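Local coordinates for protein ochratoxinase (Aspergillus niger, PDB 4C65) that hydrolyses the amide bond of ochratoxin A with a zinc-dependent amidohydrolase site, releasing ochratoxin alpha and L-phenylalanine, and acts as a carboxypeptidase on C-terminal aromatic amino acids, at residues A42-K46 with K47-S51; S289-E292 with I293-S297; Q322-K326 with A327-I331. All blocks are in the same frame, centred on the assembly; numbering follows the deposited sequence.

Interaction 1: A42-K46 with K47-S51; sequences ADIPK and KYLRS
Lys46 meets both Leu49 and Arg50 in the first turn of the short helix 46-51. Its chain bends at chi2 (-29°) and runs beside the Leu49 side chain, both pointing the same way. Lys46 CD comes within 3.5 Å of Leu49 CD1. The Lys46 methylene CB takes a different partner. It sits over one face of the Arg50 guanidinium, offset toward its rim, with Arg50 NH2 at 3.5 Å from Lys46 CB. The arginine chain is bent at chi3, and its end folds back over the start of the helix. The backbone closes the same turn, since Arg50 N donates to Lys46 O over 3.1 Å.

Leu49 has a second neighbour. Ile44 CG2 lies 4.0 Å from Leu49 CG, with the CD2 branch almost as near, and the two side chains cross at about a right angle. This apolar pair faces the sheet, where Ile44 and Leu49 both touch Tyr11 of strand 7-15.

Pro45 packs its ring against Tyr48. Pro45 CB is 3.8 Å from Tyr48 CD2, while Pro45 CD lies at the edge of the Tyr48 ring, in its plane. Lys47 CG sits over the centre of one face of the Tyr48 ring. Tyr48 N also donates to Pro45 O at 3.1 Å.

The arrangement is a helix N-terminus with proline at the N-cap. Here it lays a short surface helix on strands 7-15, 26-31 and 34-38, away from the annotated zinc and active-site residues.

Interaction 2: S289-E292 with I293-S297; sequences SVIE and IFLAS
Ile293 N donates to Ser289 O at 2.9 Å. Two more bonds of the same i to i+4 kind follow. Ala296 N reaches Glu292 O at 3.0 Å, and Leu295 N reaches Ile291 O at 3.1 Å. Together they make this a regular alpha-helical turn.

The polar side chains find their partners beyond the turn. Glu292 is bent at chi2, and its OE2 forms salt bridges with Arg288 and Arg353. These two positive charges would probably stabilise the carboxylate as an anion. Ser289 OG is hydrogen-bonded to Glu346.

Phe294 carries the aromatic part of the contact. Its CG stands between the backbone N and the carbonyl carbon (chi1 74°), which swings the ring back over the preceding turn. Ile291 O lies over the centre of one face, 3.4 Å above the ring plane. Ile291 CA makes a CH-pi contact, 4.1 Å from the Phe294 ring centroid and 27° off its normal. The oxygen that receives the Leu295 N-H is thus also covered by the ring.

Ile291 CG2 then joins two side chains. It touches Phe294 CZ at 3.9 Å and Leu295 CD1 at 3.9 Å. Ile291 lies alongside each of them, pointing the same way. At another side of the helix, Ile293 CG1 rests 3.4 Å from Ser289 O.

Ile291 and Leu295 pack on Ala314 of helix 304-327, and Phe294 on Leu310. Ser289 and Glu292 touch Phe349 of helix 344-354. Val290 lies beside the active-site Asp336, so helix 288-297, which follows strand 283-285, flanks the catalytic centre of the barrel.

Interaction 3: Q322-K326 with A327-I331; sequences QGAIK and AGVTI
Ile331 reaches back to Ile325 across the end of helix 304-327. Its CB starts toward the helix. CG1 leaves anti to the carbonyl carbon (chi1 -66°) and carries CD1 to the last turn. There CD1 presses on Ile325 CG1 at 3.4 Å, tighter than usual carbon contact. It also meets Ile325 CA at 3.7 Å and Ile325 CB slightly farther off. The two side chains cross at about a right angle. Both also touch Met356.

Val329 fills the place beside Ala324. Its CG2 is 3.9 Å from Ala324 CB, and its CB is 3.4 Å from Ala324 O. Trp274 of helix 271-280 and Tyr284 of strand 283-285 touch both residues.

Between these pairs the backbone makes a Schellman motif. Val329 N donates to Ala324 O at 3.0 Å, and Gly328 N donates to Ile325 O at 3.2 Å. Gly328, with a positive phi of 83°, is the residue where the chain leaves the helix. Ala327 N still keeps the helical bond to Gly323 O at 2.8 Å.

The chemistry is that of a helix C-cap. Backbone N-H groups take up the carbonyls of Gly323, Ala324 and Ile325. Val329 and Ile331 pack apolar side chains on the last turn as the chain runs to strand 331-332.

From the N terminus, interaction 1 comes first, where the chain leaves strand 34-38 and starts helix 46-51, probably part of the smaller beta-sandwich domain. Interaction 2 follows much later, within helix 288-297 and beside the active site. Interaction 3 ends the next helix, 304-327. In all three the segments follow without a gap, so none closes a long loop; interaction 3 closes only the short turn before strand 331-332. They lie in series, and none nests or crosses. Interactions 2 and 3 belong to the barrel, nearest atoms about 9 Å apart, and helix 304-327 links them by packing on helix 288-297. Interaction 1 is remote, its centre 49 Å from that of interaction 2, across the chain's centre.

Interaction 1: A42-K46 with K47-S51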
# COMPACT_ATOMS: atom_id res chain seq x y z
N ALA A 42 39.49 -46.81 -36.29
CA ALA A 42 39.93 -46.99 -37.66
C ALA A 42 39.17 -46.12 -38.67
O ALA A 42 39.67 -45.85 -39.75
CB ALA A 42 39.85 -48.46 -38.06
N ASP A 43 37.97 -45.67 -38.31
CA ASP A 43 37.10 -45.03 -39.28
C ASP A 43 37.05 -43.51 -39.20
O ASP A 43 36.20 -42.90 -39.84
CB ASP A 43 35.68 -45.58 -39.16
CG ASP A 43 35.59 -47.05 -39.56
OD1 ASP A 43 36.43 -47.56 -40.33
OD2 ASP A 43 34.69 -47.74 -39.05
N ILE A 44 37.95 -42.90 -38.44
CA ILE A 44 37.95 -41.45 -38.32
C ILE A 44 38.17 -40.83 -39.70
O ILE A 44 39.17 -41.10 -40.33
CB ILE A 44 39.07 -40.95 -37.39
CG1 ILE A 44 38.92 -41.53 -35.97
CG2 ILE A 44 39.07 -39.42 -37.29
CD1 ILE A 44 40.20 -41.54 -35.17
N PRO A 45 37.23 -39.99 -40.18
CA PRO A 45 37.44 -39.32 -41.45
C PRO A 45 38.79 -38.60 -41.46
O PRO A 45 39.15 -37.93 -40.49
CB PRO A 45 36.29 -38.32 -41.52
CG PRO A 45 35.22 -38.91 -40.68
CD PRO A 45 35.94 -39.60 -39.56
N LYS A 46 39.54 -38.76 -42.55
CA LYS A 46 40.90 -38.26 -42.62
C LYS A 46 40.99 -36.75 -42.48
O LYS A 46 42.03 -36.23 -42.05
CB LYS A 46 41.57 -38.69 -43.94
CG LYS A 46 41.78 -40.16 -44.22
CD LYS A 46 41.94 -40.95 -42.95
CE LYS A 46 41.99 -42.44 -43.29
NZ LYS A 46 43.14 -43.16 -42.69
N LYS A 47 39.93 -36.02 -42.85
CA LYS A 47 39.96 -34.56 -42.76
C LYS A 47 40.16 -34.08 -41.33
O LYS A 47 40.84 -33.09 -41.11
CB LYS A 47 38.73 -33.92 -43.37
CG LYS A 47 37.41 -34.32 -42.76
CD LYS A 47 36.27 -33.52 -43.37
CE LYS A 47 34.92 -34.14 -43.01
NZ LYS A 47 33.76 -33.23 -43.11
N TYR A 48 39.62 -34.84 -40.37
CA TYR A 48 39.81 -34.52 -38.95
C TYR A 48 41.20 -34.91 -38.43
O TYR A 48 41.77 -34.19 -37.61
CB TYR A 48 38.74 -35.18 -38.08
CG TYR A 48 37.33 -34.80 -38.45
CD1 TYR A 48 36.94 -33.46 -38.53
CD2 TYR A 48 36.39 -35.78 -38.73
CE1 TYR A 48 35.65 -33.11 -38.88
CE2 TYR A 48 35.09 -35.43 -39.08
CZ TYR A 48 34.73 -34.10 -39.16
OH TYR A 48 33.45 -33.76 -39.50
N LEU A 49 41.76 -36.00 -38.95
CA LEU A 49 43.13 -36.40 -38.63
C LEU A 49 44.13 -35.30 -39.04
O LEU A 49 45.13 -35.08 -38.35
CB LEU A 49 43.49 -37.71 -39.32
CG LEU A 49 42.79 -38.98 -38.82
CD1 LEU A 49 43.09 -40.16 -39.73
CD2 LEU A 49 43.19 -39.31 -37.39
N ARG A 50 43.83 -34.62 -40.15
CA ARG A 50 44.62 -33.49 -40.67
C ARG A 50 44.45 -32.21 -39.85
O ARG A 50 45.43 -31.54 -39.53
CB ARG A 50 44.19 -33.17 -42.11
CG ARG A 50 44.96 -33.94 -43.12
CD ARG A 50 44.11 -33.93 -44.36
NE ARG A 50 44.17 -35.19 -45.08
CZ ARG A 50 43.14 -35.76 -45.72
NH1 ARG A 50 41.93 -35.22 -45.74
NH2 ARG A 50 43.35 -36.91 -46.36
N SER A 51 43.20 -31.88 -39.52
CA SER A 51 42.87 -30.57 -38.98
C SER A 51 42.88 -30.49 -37.45
O SER A 51 42.74 -29.40 -36.90
CB SER A 51 41.52 -30.13 -39.53
OG SER A 51 40.46 -30.92 -38.99

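Interaction 2: S289-E292 with I293-S297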
# COMPACT_ATOMS: atom_id res chain seq x y z
N SER A 289 17.10 -40.88 -4.00
CA SER A 289 18.07 -40.36 -3.01
C SER A 289 17.39 -39.75 -1.80
O SER A 289 17.77 -39.99 -0.66
CB SER A 289 19.00 -39.32 -3.63
OG SER A 289 19.99 -39.93 -4.43
N VAL A 290 16.37 -38.95 -2.04
CA VAL A 290 15.68 -38.27 -0.99
C VAL A 290 15.00 -39.24 -0.02
O VAL A 290 14.99 -39.03 1.21
CB VAL A 290 14.76 -37.23 -1.64
CG1 VAL A 290 13.27 -37.48 -1.43
CG2 VAL A 290 15.14 -35.82 -1.24
N ILE A 291 14.43 -40.30 -0.55
CA ILE A 291 13.84 -41.36 0.28
C ILE A 291 14.92 -42.06 1.09
O ILE A 291 14.72 -42.37 2.27
CB ILE A 291 13.06 -42.41 -0.55
CG1 ILE A 291 11.63 -41.95 -0.82
CG2 ILE A 291 12.76 -43.65 0.27
CD1 ILE A 291 11.26 -40.95 -1.87
N GLU A 292 16.06 -42.32 0.46
CA GLU A 292 17.13 -43.07 1.09
C GLU A 292 17.74 -42.29 2.23
O GLU A 292 18.18 -42.87 3.21
CB GLU A 292 18.19 -43.47 0.07
CG GLU A 292 17.74 -44.53 -0.94
CD GLU A 292 17.43 -45.88 -0.31
OE1 GLU A 292 17.97 -46.19 0.77
OE2 GLU A 292 16.63 -46.62 -0.90
N ILE A 293 17.76 -40.97 2.12
CA ILE A 293 18.30 -40.12 3.19
C ILE A 293 17.52 -40.30 4.50
O ILE A 293 18.12 -40.54 5.55
CB ILE A 293 18.32 -38.63 2.80
CG1 ILE A 293 19.46 -38.39 1.81
CG2 ILE A 293 18.50 -37.73 4.03
CD1 ILE A 293 19.35 -37.08 1.07
N PHE A 294 16.20 -40.19 4.44
CA PHE A 294 15.41 -40.30 5.67
C PHE A 294 15.32 -41.76 6.16
O PHE A 294 15.12 -42.01 7.35
CB PHE A 294 14.04 -39.58 5.55
CG PHE A 294 13.00 -40.28 4.69
CD1 PHE A 294 12.57 -41.58 4.98
CD2 PHE A 294 12.41 -39.61 3.61
CE1 PHE A 294 11.61 -42.22 4.19
CE2 PHE A 294 11.46 -40.24 2.81
CZ PHE A 294 11.05 -41.55 3.11
N LEU A 295 15.47 -42.73 5.25
CA LEU A 295 15.55 -44.14 5.66
C LEU A 295 16.82 -44.36 6.48
O LEU A 295 16.82 -45.13 7.44
CB LEU A 295 15.52 -45.10 4.48
CG LEU A 295 14.17 -45.40 3.84
CD1 LEU A 295 14.35 -46.30 2.63
CD2 LEU A 295 13.21 -46.03 4.82
N ALA A 296 17.89 -43.66 6.11
CA ALA A 296 19.15 -43.72 6.86
C ALA A 296 19.03 -43.02 8.22
O ALA A 296 19.70 -43.40 9.17
CB ALA A 296 20.28 -43.13 6.06
N SER A 297 18.15 -42.02 8.30
CA SER A 297 17.84 -41.33 9.57
C SER A 297 17.22 -42.22 10.63
O SER A 297 17.49 -42.06 11.82
CB SER A 297 16.90 -40.16 9.31
OG SER A 297 17.63 -39.13 8.78

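Interaction 3: Q322-K326 with A327-I331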
# COMPACT_ATOMS: atom_id res chain seq x y z
N GLN A 322 10.45 -49.64 -9.24
CA GLN A 322 10.79 -50.94 -9.82
C GLN A 322 9.77 -51.30 -10.88
O GLN A 322 10.13 -51.81 -11.94
CB GLN A 322 10.83 -52.02 -8.74
CG GLN A 322 12.01 -51.89 -7.80
CD GLN A 322 11.92 -52.79 -6.59
OE1 GLN A 322 10.88 -53.40 -6.32
NE2 GLN A 322 12.99 -52.86 -5.84
N GLY A 323 8.49 -51.06 -10.58
CA GLY A 323 7.42 -51.41 -11.49
C GLY A 323 7.51 -50.62 -12.79
O GLY A 323 7.28 -51.17 -13.87
N ALA A 324 7.86 -49.35 -12.68
CA ALA A 324 7.96 -48.49 -13.84
C ALA A 324 9.13 -48.89 -14.71
O ALA A 324 9.06 -48.79 -15.93
CB ALA A 324 8.09 -47.04 -13.42
N ILE A 325 10.21 -49.33 -14.08
CA ILE A 325 11.38 -49.80 -14.83
C ILE A 325 10.99 -51.07 -15.58
O ILE A 325 11.24 -51.18 -16.77
CB ILE A 325 12.58 -50.05 -13.90
CG1 ILE A 325 13.14 -48.72 -13.41
CG2 ILE A 325 13.68 -50.86 -14.61
CD1 ILE A 325 13.98 -48.81 -12.15
N LYS A 326 10.36 -52.00 -14.86
CA LYS A 326 9.94 -53.29 -15.39
C LYS A 326 8.92 -53.09 -16.52
O LYS A 326 8.97 -53.77 -17.54
CB LYS A 326 9.41 -54.20 -14.22
CG LYS A 326 10.42 -55.21 -13.75
CD LYS A 326 9.71 -56.36 -13.02
CE LYS A 326 10.63 -57.25 -12.13
NZ LYS A 326 11.03 -56.55 -10.86
N ALA A 327 8.04 -52.10 -16.38
CA ALA A 327 7.00 -51.87 -17.39
C ALA A 327 7.49 -51.09 -18.61
O ALA A 327 6.77 -50.94 -19.58
CB ALA A 327 5.82 -51.15 -16.77
N GLY A 328 8.71 -50.58 -18.56
CA GLY A 328 9.29 -49.88 -19.70
C GLY A 328 8.88 -48.42 -19.82
O GLY A 328 8.95 -47.85 -20.89
N VAL A 329 8.47 -47.80 -18.71
CA VAL A 329 8.28 -46.33 -18.63
C VAL A 329 9.61 -45.65 -18.85
O VAL A 329 10.63 -46.14 -18.37
CB VAL A 329 7.74 -45.90 -17.25
CG1 VAL A 329 7.51 -44.40 -17.19
CG2 VAL A 329 6.46 -46.66 -16.91
N THR A 330 9.61 -44.55 -19.59
CA THR A 330 10.83 -43.81 -19.83
C THR A 330 11.28 -43.07 -18.56
O THR A 330 10.51 -42.29 -17.99
CB THR A 330 10.62 -42.78 -20.93
OG1 THR A 330 10.14 -43.42 -22.10
CG2 THR A 330 11.92 -42.06 -21.24
N ILE A 331 12.51 -43.32 -18.14
CA ILE A 331 12.99 -42.84 -16.87
C ILE A 331 14.19 -41.93 -17.05
O ILE A 331 15.02 -42.15 -17.92
CB ILE A 331 13.33 -44.04 -15.96
CG1 ILE A 331 12.04 -44.78 -15.64
CG2 ILE A 331 13.99 -43.60 -14.66
CD1 ILE A 331 12.24 -46.26 -15.52